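Local structure of O-methyltransferase (Bacillus halodurans, 2GPY) at residues B[33-38]-B[62-67]; B[68-73]-B[101-106]; B[86-91]-B[109-114]. The protein is of unknown function but is probably an O-methyltransferase that transfers the methyl group of S-adenosylmethionine to a hydroxyl of its substrate. One frame throughout, in Å; residues are numbered along the deposited sequence. Where two conformers were deposited one is given.

All three contacts lie in the half of the Rossmann-like sheet formed by strands 57-61, 80-85 and 107-111. Contact 1 packs the loop that leaves helix 21-32 against the turn after strand 57-61; the chain then runs into helix 67-75, which contact 2 joins to the segment leading toward edge strand 107-111. Contact 3 closes the beta-alpha-beta unit formed by strand 80-85, helix 88-100 and that edge strand. Contacts 1 and 3 have centres 12 Å apart and touch, Pro36 CD lying 3.4 Å from Arg90 NH1. A bound zinc ion is about 5 Å from the side chain of Ile65, and a zinc is about 9 Å from that of Ile70 and about 11 Å from that of Leu109.

Contact 1: residues B[33-38]-B[62-67]; sequences QQVPIM and GTAIGY
Val35, Pro36 and Ile37 make an apolar loop-to-loop contact with Ala64, Ile65 and Tyr67, where the loop after helix 21-32 crosses the turn between strand 57-61 and helix 67-75. In class I methyltransferases this turn is the glycine-rich motif that binds S-adenosylmethionine, a role it probably shares here. It is a type II' beta turn from Thr63 to Gly66, closed by Gly66 N to Thr63 O at 2.9 Å. Ala64 sits at its first corner with a positive phi of 56°, unusual for a residue with a CB, and that CB points at the other loop, 3.6 Å from Pro36 O. Next to it, Val35 CG1 meets Ile65 CG2 at 4.0 Å. The carbonyl of Ile65 is hydrogen-bonded to ND1 of His97, a zinc ligand, so the turn lies in the second shell of that metal. Ile37 sends CG1 anti to its backbone N (chi1 -175°), and the chain continues extended until CD1 stands over the middle of the Tyr67 ring. This CH-pi contact measures 3.7 Å from Ile37 CD1 to the Tyr67 ring centroid, only 11° from the ring normal. The phenol OH has three partners: it hydrogen-bonds to Glu27 and Arg71, and a water donates both to Tyr67 OH and to Met38 O, at 2.9 Å from each.

Contact 2: residues B[68-73]-B[101-106]; sequences SAIRMA and LGLESR
A Schellman motif ends helix 88-100, and the chain that unwinds from it lays Leu101, Leu103 and Arg106 against Ile70 and Ala73 of helix 67-75. Gly102 has the positive phi of the C-prime residue, and the leucines before and after it in sequence both point toward the neighbouring helix. There they share one branch of Ile70: its CG2 lies 3.5 Å from Leu101 CD1 and 3.9 Å from Leu103 CD1, each leucine crossing the isoleucine at about a right angle. Three residues further along the helix, Ala73 CB is a looser neighbour of Leu103 CD2. The polar half of the contact is a fork. The Arg106 chain bends at chi3 (-67°) and brings both terminal nitrogens of its guanidinium to one oxygen, Ala73 O, with NH1 at 2.9 Å and NH2 at 3.0 Å. The oxygen lies in the guanidinium plane, yet both nitrogens come from the same face of the carbonyl, with NH1 well above its plane. NH2 also bonds to Ala79 O. A leucine in place of Arg106 would probably leave the Ala73 and Ala79 carbonyls without these donors. A cation gripping a carbonyl in the last turns of helix 67-75 is also likely to be favoured by the helix dipole.

Contact 3: residues B[86-91]-B[109-114]; sequences RDERRY and LLFGDA
Phe111, at the end of edge strand 107-111, lies against the first turn of helix 88-100, touching Tyr91, Glu88 and Arg86 in turn. Its CB sits squarely over the centre of the Tyr91 ring, a CH-pi contact with CB 3.5 Å from the centroid and 4° off the normal. With CG anti to the backbone N (chi1 171°), the phenyl ring runs on past the tyrosine, and the two rings end up oblique, their planes 32° apart. CG is still near Tyr91 CG and CD2. CD1 then meets the tyrosine's CB at 3.9 Å. One step on, CE1 reaches the backbone where the helix starts, 3.5 Å both from Glu88 CA and from Arg86 O. CZ, the tip, rests on Glu88 CG at 3.5 Å, and on the far flank CE2 comes near the carboxylate oxygen OE2 of the same glutamate, its carboxylate turned nearly parallel to the phenyl ring.

The arrangement belongs to a right-handed beta-alpha-beta crossover, in which strand 80-85 leads through helix 88-100 to the parallel strand 107-111. Asp87 is the N-cap, just ahead of the helix, and its OD1 uses its anti lone pair to accept from Arg90 N at 2.8 Å. Tyr91, one turn in, also reaches back along the strand. Its CE1 has Leu109 O near the ring plane, at the edge, and lies 3.8 Å from Leu109 CB. Beyond the strand's end the two segments run close: Arg86 CA is 3.3 Å from Gly112 O, with no hydrogen bond between the two segments. Gly112 instead pairs its backbone with Glu85, and the Asp113 carboxylate accepts from Leu115 N through OD1.

Contact 1: residues B[33-38]-B[62-67]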
ATOM      1  N   GLN B  33       2.431 -13.802  28.431  1.00 43.26           N
ATOM      2  CA  GLN B  33       1.350 -14.792  28.416  1.00 43.76           C
ATOM      3  C   GLN B  33       1.264 -15.596  27.104  1.00 43.59           C
ATOM      4  O   GLN B  33       0.347 -16.410  26.929  1.00 44.03           O
ATOM      5  CB  GLN B  33       0.002 -14.129  28.743  1.00 43.72           C
ATOM      6  CG  GLN B  33      -0.013 -13.258  30.018  1.00 46.13           C
ATOM      7  CD  GLN B  33      -0.077 -14.044  31.336  1.00 51.30           C
ATOM      8  OE1 GLN B  33       0.698 -13.785  32.275  1.00 53.42           O
ATOM      9  NE2 GLN B  33      -1.019 -14.983  31.423  1.00 51.72           N
ATOM     10  N   GLN B  34       2.218 -15.362  26.193  1.00 42.65           N
ATOM     11  CA  GLN B  34       2.298 -16.046  24.890  1.00 42.96           C
ATOM     12  C   GLN B  34       0.979 -16.048  24.085  1.00 43.16           C
ATOM     13  O   GLN B  34       0.488 -17.076  23.615  1.00 42.25           O
ATOM     14  CB  GLN B  34       2.944 -17.442  25.025  1.00 43.68           C
ATOM     15  CG  GLN B  34       4.446 -17.363  25.392  1.00 45.63           C
ATOM     16  CD  GLN B  34       5.275 -16.693  24.285  1.00 49.58           C
ATOM     17  OE1 GLN B  34       5.661 -15.522  24.383  1.00 49.88           O
ATOM     18  NE2 GLN B  34       5.523 -17.433  23.213  1.00 51.78           N
ATOM     19  N   VAL B  35       0.418 -14.852  23.941  1.00 43.02           N
ATOM     20  CA  VAL B  35      -0.759 -14.636  23.136  1.00 43.77           C
ATOM     21  C   VAL B  35      -0.270 -14.084  21.792  1.00 44.09           C
ATOM     22  O   VAL B  35       0.528 -13.147  21.785  1.00 42.94           O
ATOM     23  CB  VAL B  35      -1.699 -13.612  23.813  1.00 43.45           C
ATOM     24  CG1 VAL B  35      -2.806 -13.201  22.884  1.00 45.83           C
ATOM     25  CG2 VAL B  35      -2.275 -14.190  25.109  1.00 44.75           C
ATOM     26  N   PRO B  36      -0.757 -14.652  20.661  1.00 44.98           N
ATOM     27  CA  PRO B  36      -0.448 -14.148  19.318  1.00 45.84           C
ATOM     28  C   PRO B  36      -0.593 -12.637  19.196  1.00 45.51           C
ATOM     29  O   PRO B  36      -1.637 -12.102  19.539  1.00 46.30           O
ATOM     30  CB  PRO B  36      -1.539 -14.800  18.447  1.00 46.69           C
ATOM     31  CG  PRO B  36      -1.767 -16.125  19.112  1.00 46.05           C
ATOM     32  CD  PRO B  36      -1.655 -15.825  20.598  1.00 45.22           C
ATOM     33  N   ILE B  37       0.459 -11.967  18.747  1.00 45.40           N
ATOM     34  CA  ILE B  37       0.444 -10.518  18.568  1.00 45.43           C
ATOM     35  C   ILE B  37       1.306 -10.219  17.365  1.00 45.56           C
ATOM     36  O   ILE B  37       2.318 -10.893  17.161  1.00 45.59           O
ATOM     37  CB  ILE B  37       0.991  -9.777  19.832  1.00 46.03           C
ATOM     38  CG1 ILE B  37       0.873  -8.268  19.700  1.00 46.67           C
ATOM     39  CG2 ILE B  37       2.434 -10.166  20.147  1.00 46.07           C
ATOM     40  CD1 ILE B  37       1.114  -7.509  21.024  1.00 45.27           C
HETATM   41  N   MSE B  38       0.896  -9.248  16.549  1.00 44.86           N
HETATM   42  CA  MSE B  38       1.738  -8.815  15.443  1.00 45.38           C
HETATM   43  C   MSE B  38       2.982  -8.146  15.967  1.00 44.38           C
HETATM   44  O   MSE B  38       2.930  -7.338  16.903  1.00 44.67           O
HETATM   45  CB  MSE B  38       0.988  -7.840  14.512  1.00 45.00           C
HETATM   46  CG  MSE B  38       1.604  -7.773  13.157  1.00 45.43           C
HETATM   47 SE   MSE B  38       0.458  -6.697  12.012  1.00 49.41          SE
HETATM   48  CE  MSE B  38       1.472  -7.025  10.444  1.00 49.59           C
ATOM     49  N   GLY B  62      -9.764 -13.227  14.150  1.00 37.25           N
ATOM     50  CA  GLY B  62      -8.778 -13.582  15.157  1.00 38.33           C
ATOM     51  C   GLY B  62      -8.358 -12.389  15.986  1.00 38.52           C
ATOM     52  O   GLY B  62      -7.239 -11.892  15.848  1.00 39.99           O
ATOM     53  N   THR B  63      -9.250 -11.930  16.868  1.00 38.32           N
ATOM     54  CA  THR B  63      -8.964 -10.736  17.667  1.00 38.51           C
ATOM     55  C   THR B  63      -7.863 -10.895  18.689  1.00 37.60           C
ATOM     56  O   THR B  63      -7.167  -9.923  18.994  1.00 36.71           O
ATOM     57  CB  THR B  63     -10.248  -9.941  18.132  1.00 41.29           C
ATOM     58  OG1 THR B  63     -10.113  -9.295  19.419  1.00 43.28           O
ATOM     59  CG2 THR B  63     -11.451 -10.680  17.974  1.00 33.84           C
ATOM     60  N   ALA B  64      -7.702 -12.119  19.186  1.00 37.39           N
ATOM     61  CA  ALA B  64      -6.753 -12.444  20.246  1.00 38.57           C
ATOM     62  C   ALA B  64      -7.107 -11.518  21.425  1.00 38.35           C
ATOM     63  O   ALA B  64      -8.273 -11.504  21.817  1.00 38.38           O
ATOM     64  CB  ALA B  64      -5.271 -12.311  19.723  1.00 38.48           C
ATOM     65  N   ILE B  65      -6.192 -10.703  21.957  1.00 38.54           N
ATOM     66  CA  ILE B  65      -6.588  -9.826  23.079  1.00 38.69           C
ATOM     67  C   ILE B  65      -6.917  -8.398  22.638  1.00 37.29           C
ATOM     68  O   ILE B  65      -6.970  -7.482  23.463  1.00 37.37           O
ATOM     69  CB  ILE B  65      -5.586  -9.859  24.303  1.00 38.60           C
ATOM     70  CG1 ILE B  65      -4.191  -9.370  23.877  1.00 40.77           C
ATOM     71  CG2 ILE B  65      -5.599 -11.261  24.977  1.00 39.80           C
ATOM     72  CD1 ILE B  65      -3.331  -8.869  25.035  1.00 41.04           C
ATOM     73  N   GLY B  66      -7.098  -8.211  21.323  1.00 37.12           N
ATOM     74  CA  GLY B  66      -7.584  -6.950  20.774  1.00 36.56           C
ATOM     75  C   GLY B  66      -6.509  -5.932  20.397  1.00 36.01           C
ATOM     76  O   GLY B  66      -6.833  -4.801  20.041  1.00 34.49           O
ATOM     77  N   TYR B  67      -5.244  -6.335  20.420  1.00 36.39           N
ATOM     78  CA  TYR B  67      -4.157  -5.403  20.094  1.00 36.52           C
ATOM     79  C   TYR B  67      -4.248  -4.799  18.682  1.00 37.28           C
ATOM     80  O   TYR B  67      -4.213  -3.559  18.530  1.00 36.45           O
ATOM     81  CB  TYR B  67      -2.829  -6.106  20.300  1.00 37.62           C
ATOM     82  CG  TYR B  67      -1.622  -5.242  20.024  1.00 36.46           C
ATOM     83  CD1 TYR B  67      -1.157  -4.349  20.973  1.00 36.48           C
ATOM     84  CD2 TYR B  67      -0.943  -5.356  18.819  1.00 36.91           C
ATOM     85  CE1 TYR B  67      -0.025  -3.552  20.708  1.00 36.39           C
ATOM     86  CE2 TYR B  67       0.188  -4.597  18.555  1.00 40.57           C
ATOM     87  CZ  TYR B  67       0.640  -3.707  19.495  1.00 38.38           C
ATOM     88  OH  TYR B  67       1.785  -3.004  19.197  1.00 38.47           O
TER
HETATM   89  O   HOH W   1       3.707  -5.126  18.583  1.00 39.83           O

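Contact 2: residues B[68-73]-B[101-106]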
ATOM      1  N   SER B  68      -4.404  -5.650  17.661  0.50 36.78           N
ATOM      2  CA  SER B  68      -4.478  -5.138  16.275  0.50 37.78           C
ATOM      3  C   SER B  68      -5.740  -4.304  16.028  0.50 37.57           C
ATOM      4  O   SER B  68      -5.664  -3.266  15.376  0.50 37.85           O
ATOM      5  CB  SER B  68      -4.314  -6.249  15.229  0.50 37.77           C
ATOM      6  OG  SER B  68      -2.986  -6.749  15.247  0.50 41.22           O
ATOM      7  N   ALA B  69      -6.882  -4.737  16.573  1.00 37.51           N
ATOM      8  CA  ALA B  69      -8.141  -4.005  16.413  1.00 37.46           C
ATOM      9  C   ALA B  69      -7.966  -2.610  17.009  1.00 36.56           C
ATOM     10  O   ALA B  69      -8.332  -1.606  16.400  1.00 37.41           O
ATOM     11  CB  ALA B  69      -9.309  -4.716  17.111  1.00 37.21           C
ATOM     12  N   ILE B  70      -7.431  -2.560  18.229  1.00 35.30           N
ATOM     13  CA  ILE B  70      -7.183  -1.296  18.923  1.00 34.77           C
ATOM     14  C   ILE B  70      -6.242  -0.370  18.170  1.00 35.37           C
ATOM     15  O   ILE B  70      -6.566   0.805  17.974  1.00 35.25           O
ATOM     16  CB  ILE B  70      -6.718  -1.522  20.387  1.00 33.58           C
ATOM     17  CG1 ILE B  70      -7.933  -1.981  21.216  1.00 35.32           C
ATOM     18  CG2 ILE B  70      -6.108  -0.255  20.975  1.00 34.63           C
ATOM     19  CD1 ILE B  70      -7.574  -2.591  22.586  1.00 33.82           C
ATOM     20  N   ARG B  71      -5.083  -0.884  17.759  1.00 35.10           N
ATOM     21  CA  ARG B  71      -4.113  -0.046  17.084  1.00 36.32           C
ATOM     22  C   ARG B  71      -4.602   0.448  15.726  1.00 36.02           C
ATOM     23  O   ARG B  71      -4.333   1.604  15.344  1.00 35.02           O
ATOM     24  CB  ARG B  71      -2.792  -0.792  16.987  1.00 36.55           C
ATOM     25  CG  ARG B  71      -2.208  -0.866  18.393  1.00 39.94           C
ATOM     26  CD  ARG B  71      -0.744  -0.765  18.430  1.00 42.42           C
ATOM     27  NE  ARG B  71      -0.246   0.491  17.876  1.00 39.49           N
ATOM     28  CZ  ARG B  71       0.991   0.633  17.437  1.00 39.18           C
ATOM     29  NH1 ARG B  71       1.814  -0.390  17.524  1.00 37.49           N
ATOM     30  NH2 ARG B  71       1.410   1.795  16.906  1.00 39.16           N
HETATM   31  N   MSE B  72      -5.359  -0.391  15.010  1.00 35.55           N
HETATM   32  CA  MSE B  72      -6.002   0.085  13.770  1.00 37.11           C
HETATM   33  C   MSE B  72      -7.055   1.169  14.016  1.00 36.86           C
HETATM   34  O   MSE B  72      -7.095   2.192  13.275  1.00 35.64           O
HETATM   35  CB  MSE B  72      -6.651  -1.076  12.978  1.00 37.62           C
HETATM   36  CG  MSE B  72      -5.605  -2.046  12.459  1.00 38.25           C
HETATM   37 SE   MSE B  72      -6.391  -3.451  11.284  1.00 43.42          SE
HETATM   38  CE  MSE B  72      -7.479  -4.439  12.614  1.00 38.79           C
ATOM     39  N   ALA B  73      -7.902   0.967  15.037  1.00 35.11           N
ATOM     40  CA  ALA B  73      -8.906   1.979  15.370  1.00 35.98           C
ATOM     41  C   ALA B  73      -8.233   3.304  15.745  1.00 36.08           C
ATOM     42  O   ALA B  73      -8.704   4.369  15.359  1.00 36.06           O
ATOM     43  CB  ALA B  73      -9.834   1.501  16.518  1.00 36.04           C
ATOM     44  N   LEU B 101     -10.015   1.813  26.581  1.00 35.41           N
ATOM     45  CA  LEU B 101      -9.576   2.876  25.714  1.00 36.89           C
ATOM     46  C   LEU B 101     -10.725   3.666  25.114  1.00 36.63           C
ATOM     47  O   LEU B 101     -10.494   4.515  24.274  1.00 38.49           O
ATOM     48  CB  LEU B 101      -8.624   2.338  24.630  1.00 36.65           C
ATOM     49  CG  LEU B 101      -7.382   1.701  25.273  1.00 40.44           C
ATOM     50  CD1 LEU B 101      -6.630   0.849  24.285  1.00 41.93           C
ATOM     51  CD2 LEU B 101      -6.453   2.822  25.914  1.00 43.28           C
ATOM     52  N   GLY B 102     -11.950   3.391  25.531  1.00 36.54           N
ATOM     53  CA  GLY B 102     -13.105   4.171  25.067  1.00 37.43           C
ATOM     54  C   GLY B 102     -13.431   3.896  23.601  1.00 36.70           C
ATOM     55  O   GLY B 102     -13.992   4.745  22.931  1.00 37.26           O
ATOM     56  N   LEU B 103     -13.118   2.696  23.124  1.00 37.01           N
ATOM     57  CA  LEU B 103     -13.232   2.380  21.683  1.00 37.11           C
ATOM     58  C   LEU B 103     -14.448   1.518  21.277  1.00 37.51           C
ATOM     59  O   LEU B 103     -14.570   1.092  20.116  1.00 37.01           O
ATOM     60  CB  LEU B 103     -11.929   1.744  21.179  1.00 36.99           C
ATOM     61  CG  LEU B 103     -10.695   2.668  21.159  1.00 37.65           C
ATOM     62  CD1 LEU B 103      -9.376   1.853  20.854  1.00 36.43           C
ATOM     63  CD2 LEU B 103     -10.881   3.750  20.116  1.00 40.91           C
ATOM     64  N   GLU B 104     -15.363   1.275  22.202  1.00 37.39           N
ATOM     65  CA  GLU B 104     -16.457   0.343  21.926  1.00 39.49           C
ATOM     66  C   GLU B 104     -17.375   0.775  20.770  1.00 40.29           C
ATOM     67  O   GLU B 104     -18.010  -0.074  20.115  1.00 40.11           O
ATOM     68  CB  GLU B 104     -17.294   0.104  23.186  1.00 40.40           C
ATOM     69  CG  GLU B 104     -17.426  -1.380  23.488  1.00 44.40           C
ATOM     70  CD  GLU B 104     -18.268  -1.673  24.714  1.00 47.78           C
ATOM     71  OE1 GLU B 104     -18.702  -0.710  25.401  1.00 53.38           O
ATOM     72  OE2 GLU B 104     -18.497  -2.867  24.987  1.00 50.78           O
ATOM     73  N   SER B 105     -17.450   2.084  20.518  1.00 40.27           N
ATOM     74  CA  SER B 105     -18.349   2.581  19.480  1.00 41.16           C
ATOM     75  C   SER B 105     -17.763   2.354  18.090  1.00 40.77           C
ATOM     76  O   SER B 105     -18.453   2.506  17.083  1.00 41.48           O
ATOM     77  CB  SER B 105     -18.735   4.060  19.707  1.00 41.65           C
ATOM     78  OG  SER B 105     -17.609   4.905  19.507  1.00 45.72           O
ATOM     79  N   ARG B 106     -16.491   1.973  18.032  1.00 38.93           N
ATOM     80  CA  ARG B 106     -15.815   1.808  16.767  1.00 39.70           C
ATOM     81  C   ARG B 106     -15.217   0.414  16.564  1.00 39.47           C
ATOM     82  O   ARG B 106     -14.785   0.077  15.464  1.00 40.36           O
ATOM     83  CB  ARG B 106     -14.729   2.863  16.640  1.00 40.09           C
ATOM     84  CG  ARG B 106     -15.325   4.267  16.499  1.00 40.50           C
ATOM     85  CD  ARG B 106     -14.387   5.147  15.742  1.00 43.07           C
ATOM     86  NE  ARG B 106     -13.162   5.403  16.496  1.00 44.36           N
ATOM     87  CZ  ARG B 106     -11.929   5.076  16.118  1.00 44.53           C
ATOM     88  NH1 ARG B 106     -10.941   5.422  16.929  1.00 45.42           N
ATOM     89  NH2 ARG B 106     -11.668   4.388  14.961  1.00 40.38           N
TER

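Contact 3: residues B[86-91]-B[109-114]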
ATOM      1  N   ARG B  86     -12.626 -16.804  18.642  1.00 36.37           N
ATOM      2  CA  ARG B  86     -13.249 -18.022  19.110  1.00 38.34           C
ATOM      3  C   ARG B  86     -12.864 -18.450  20.525  1.00 37.71           C
ATOM      4  O   ARG B  86     -13.567 -19.256  21.119  1.00 37.51           O
ATOM      5  CB  ARG B  86     -13.007 -19.161  18.106  1.00 40.10           C
ATOM      6  CG  ARG B  86     -11.588 -19.705  18.060  1.00 44.21           C
ATOM      7  CD  ARG B  86     -11.649 -21.216  17.691  1.00 53.06           C
ATOM      8  NE  ARG B  86     -10.320 -21.749  17.402  1.00 58.05           N
ATOM      9  CZ  ARG B  86     -10.069 -22.868  16.722  1.00 60.68           C
ATOM     10  NH1 ARG B  86     -11.058 -23.610  16.230  1.00 62.56           N
ATOM     11  NH2 ARG B  86      -8.812 -23.245  16.525  1.00 62.53           N
ATOM     12  N   ASP B  87     -11.762 -17.926  21.071  1.00 37.67           N
ATOM     13  CA  ASP B  87     -11.338 -18.312  22.429  1.00 38.67           C
ATOM     14  C   ASP B  87     -12.037 -17.415  23.450  1.00 37.86           C
ATOM     15  O   ASP B  87     -11.830 -16.201  23.429  1.00 37.03           O
ATOM     16  CB  ASP B  87      -9.802 -18.210  22.579  1.00 39.32           C
ATOM     17  CG  ASP B  87      -9.327 -18.567  23.979  1.00 42.18           C
ATOM     18  OD1 ASP B  87      -9.511 -17.778  24.922  1.00 42.62           O
ATOM     19  OD2 ASP B  87      -8.780 -19.668  24.168  1.00 49.06           O
ATOM     20  N   GLU B  88     -12.828 -18.003  24.357  1.00 37.77           N
ATOM     21  CA  GLU B  88     -13.703 -17.199  25.221  1.00 36.75           C
ATOM     22  C   GLU B  88     -12.938 -16.275  26.168  1.00 37.85           C
ATOM     23  O   GLU B  88     -13.330 -15.119  26.363  1.00 37.16           O
ATOM     24  CB  GLU B  88     -14.723 -18.057  25.987  1.00 37.96           C
ATOM     25  CG  GLU B  88     -15.908 -17.244  26.502  1.00 37.25           C
ATOM     26  CD  GLU B  88     -17.103 -18.104  26.906  1.00 45.88           C
ATOM     27  OE1 GLU B  88     -16.955 -19.326  27.186  1.00 40.74           O
ATOM     28  OE2 GLU B  88     -18.204 -17.522  27.023  1.00 45.82           O
ATOM     29  N   ARG B  89     -11.862 -16.793  26.763  1.00 37.61           N
ATOM     30  CA  ARG B  89     -10.977 -16.015  27.642  1.00 39.28           C
ATOM     31  C   ARG B  89     -10.348 -14.810  26.891  1.00 37.62           C
ATOM     32  O   ARG B  89     -10.326 -13.671  27.410  1.00 36.22           O
ATOM     33  CB  ARG B  89      -9.908 -16.974  28.178  1.00 38.84           C
ATOM     34  CG  ARG B  89      -8.723 -16.392  28.919  1.00 42.79           C
ATOM     35  CD  ARG B  89      -7.957 -17.541  29.606  1.00 44.55           C
ATOM     36  NE  ARG B  89      -6.507 -17.341  29.544  1.00 54.10           N
ATOM     37  CZ  ARG B  89      -5.735 -17.026  30.584  1.00 56.50           C
ATOM     38  NH1 ARG B  89      -6.256 -16.874  31.797  1.00 56.56           N
ATOM     39  NH2 ARG B  89      -4.427 -16.863  30.409  1.00 58.81           N
ATOM     40  N   ARG B  90      -9.819 -15.057  25.694  1.00 36.28           N
ATOM     41  CA  ARG B  90      -9.238 -13.963  24.898  1.00 36.64           C
ATOM     42  C   ARG B  90     -10.271 -12.911  24.522  1.00 36.12           C
ATOM     43  O   ARG B  90     -10.006 -11.706  24.663  1.00 35.12           O
ATOM     44  CB  ARG B  90      -8.499 -14.472  23.656  1.00 37.60           C
ATOM     45  CG  ARG B  90      -7.250 -15.251  24.014  1.00 40.31           C
ATOM     46  CD  ARG B  90      -6.524 -15.775  22.808  1.00 44.48           C
ATOM     47  NE  ARG B  90      -5.337 -16.522  23.241  1.00 47.22           N
ATOM     48  CZ  ARG B  90      -4.493 -17.168  22.432  1.00 49.27           C
ATOM     49  NH1 ARG B  90      -4.688 -17.189  21.128  1.00 50.67           N
ATOM     50  NH2 ARG B  90      -3.451 -17.816  22.945  1.00 51.97           N
ATOM     51  N   TYR B  91     -11.440 -13.365  24.064  1.00 34.61           N
ATOM     52  CA  TYR B  91     -12.543 -12.452  23.708  1.00 35.09           C
ATOM     53  C   TYR B  91     -12.912 -11.523  24.889  1.00 34.90           C
ATOM     54  O   TYR B  91     -13.082 -10.318  24.694  1.00 34.24           O
ATOM     55  CB  TYR B  91     -13.770 -13.237  23.213  1.00 36.10           C
ATOM     56  CG  TYR B  91     -15.043 -12.429  23.258  1.00 36.14           C
ATOM     57  CD1 TYR B  91     -15.361 -11.519  22.243  1.00 37.48           C
ATOM     58  CD2 TYR B  91     -15.921 -12.560  24.334  1.00 36.97           C
ATOM     59  CE1 TYR B  91     -16.549 -10.748  22.311  1.00 37.75           C
ATOM     60  CE2 TYR B  91     -17.079 -11.808  24.413  1.00 37.12           C
ATOM     61  CZ  TYR B  91     -17.387 -10.906  23.401  1.00 38.31           C
ATOM     62  OH  TYR B  91     -18.566 -10.195  23.525  1.00 38.54           O
ATOM     63  N   LEU B 109     -16.822  -6.441  18.685  1.00 35.75           N
ATOM     64  CA  LEU B 109     -16.175  -7.729  18.881  1.00 35.56           C
ATOM     65  C   LEU B 109     -17.216  -8.832  18.870  1.00 35.27           C
ATOM     66  O   LEU B 109     -18.211  -8.776  19.593  1.00 36.01           O
ATOM     67  CB  LEU B 109     -15.409  -7.785  20.213  1.00 35.97           C
ATOM     68  CG  LEU B 109     -14.274  -6.788  20.407  1.00 36.81           C
ATOM     69  CD1 LEU B 109     -13.608  -7.098  21.766  1.00 37.62           C
ATOM     70  CD2 LEU B 109     -13.262  -6.894  19.238  1.00 37.17           C
ATOM     71  N   LEU B 110     -16.958  -9.839  18.060  1.00 35.01           N
ATOM     72  CA  LEU B 110     -17.851 -10.962  17.961  1.00 35.16           C
ATOM     73  C   LEU B 110     -17.151 -12.176  18.557  1.00 35.26           C
ATOM     74  O   LEU B 110     -15.974 -12.430  18.314  1.00 35.33           O
ATOM     75  CB  LEU B 110     -18.256 -11.213  16.508  1.00 35.47           C
ATOM     76  CG  LEU B 110     -19.060 -10.106  15.798  1.00 36.49           C
ATOM     77  CD1 LEU B 110     -19.420 -10.547  14.390  1.00 37.83           C
ATOM     78  CD2 LEU B 110     -20.315  -9.760  16.576  1.00 38.34           C
ATOM     79  N   PHE B 111     -17.884 -12.889  19.386  1.00 35.10           N
ATOM     80  CA  PHE B 111     -17.384 -14.096  19.952  1.00 34.33           C
ATOM     81  C   PHE B 111     -17.982 -15.240  19.173  1.00 34.67           C
ATOM     82  O   PHE B 111     -19.194 -15.471  19.231  1.00 35.06           O
ATOM     83  CB  PHE B 111     -17.821 -14.180  21.404  1.00 34.58           C
ATOM     84  CG  PHE B 111     -17.543 -15.493  22.028  1.00 34.25           C
ATOM     85  CD1 PHE B 111     -16.255 -16.018  22.015  1.00 32.56           C
ATOM     86  CD2 PHE B 111     -18.572 -16.216  22.645  1.00 35.09           C
ATOM     87  CE1 PHE B 111     -15.999 -17.261  22.621  1.00 36.56           C
ATOM     88  CE2 PHE B 111     -18.314 -17.436  23.226  1.00 35.80           C
ATOM     89  CZ  PHE B 111     -17.013 -17.958  23.213  1.00 35.09           C
ATOM     90  N   GLY B 112     -17.135 -16.010  18.512  1.00 34.73           N
ATOM     91  CA  GLY B 112     -17.638 -17.176  17.806  1.00 35.47           C
ATOM     92  C   GLY B 112     -16.603 -17.764  16.906  1.00 36.02           C
ATOM     93  O   GLY B 112     -15.511 -17.239  16.784  1.00 34.52           O
ATOM     94  N   ASP B 113     -16.962 -18.871  16.270  1.00 36.66           N
ATOM     95  CA  ASP B 113     -16.132 -19.479  15.246  1.00 38.96           C
ATOM     96  C   ASP B 113     -16.429 -18.790  13.913  1.00 38.87           C
ATOM     97  O   ASP B 113     -17.558 -18.876  13.411  1.00 38.98           O
ATOM     98  CB  ASP B 113     -16.493 -20.966  15.157  1.00 40.12           C
ATOM     99  CG  ASP B 113     -15.593 -21.742  14.200  1.00 43.07           C
ATOM    100  OD1 ASP B 113     -15.235 -21.227  13.124  1.00 48.12           O
ATOM    101  OD2 ASP B 113     -15.274 -22.902  14.539  1.00 49.78           O
ATOM    102  N   ALA B 114     -15.433 -18.128  13.325  1.00 39.42           N
ATOM    103  CA  ALA B 114     -15.638 -17.387  12.071  1.00 40.08           C
ATOM    104  C   ALA B 114     -16.210 -18.230  10.939  1.00 41.08           C
ATOM    105  O   ALA B 114     -16.941 -17.718  10.098  1.00 40.92           O
ATOM    106  CB  ALA B 114     -14.341 -16.700  11.624  1.00 40.71           C
TER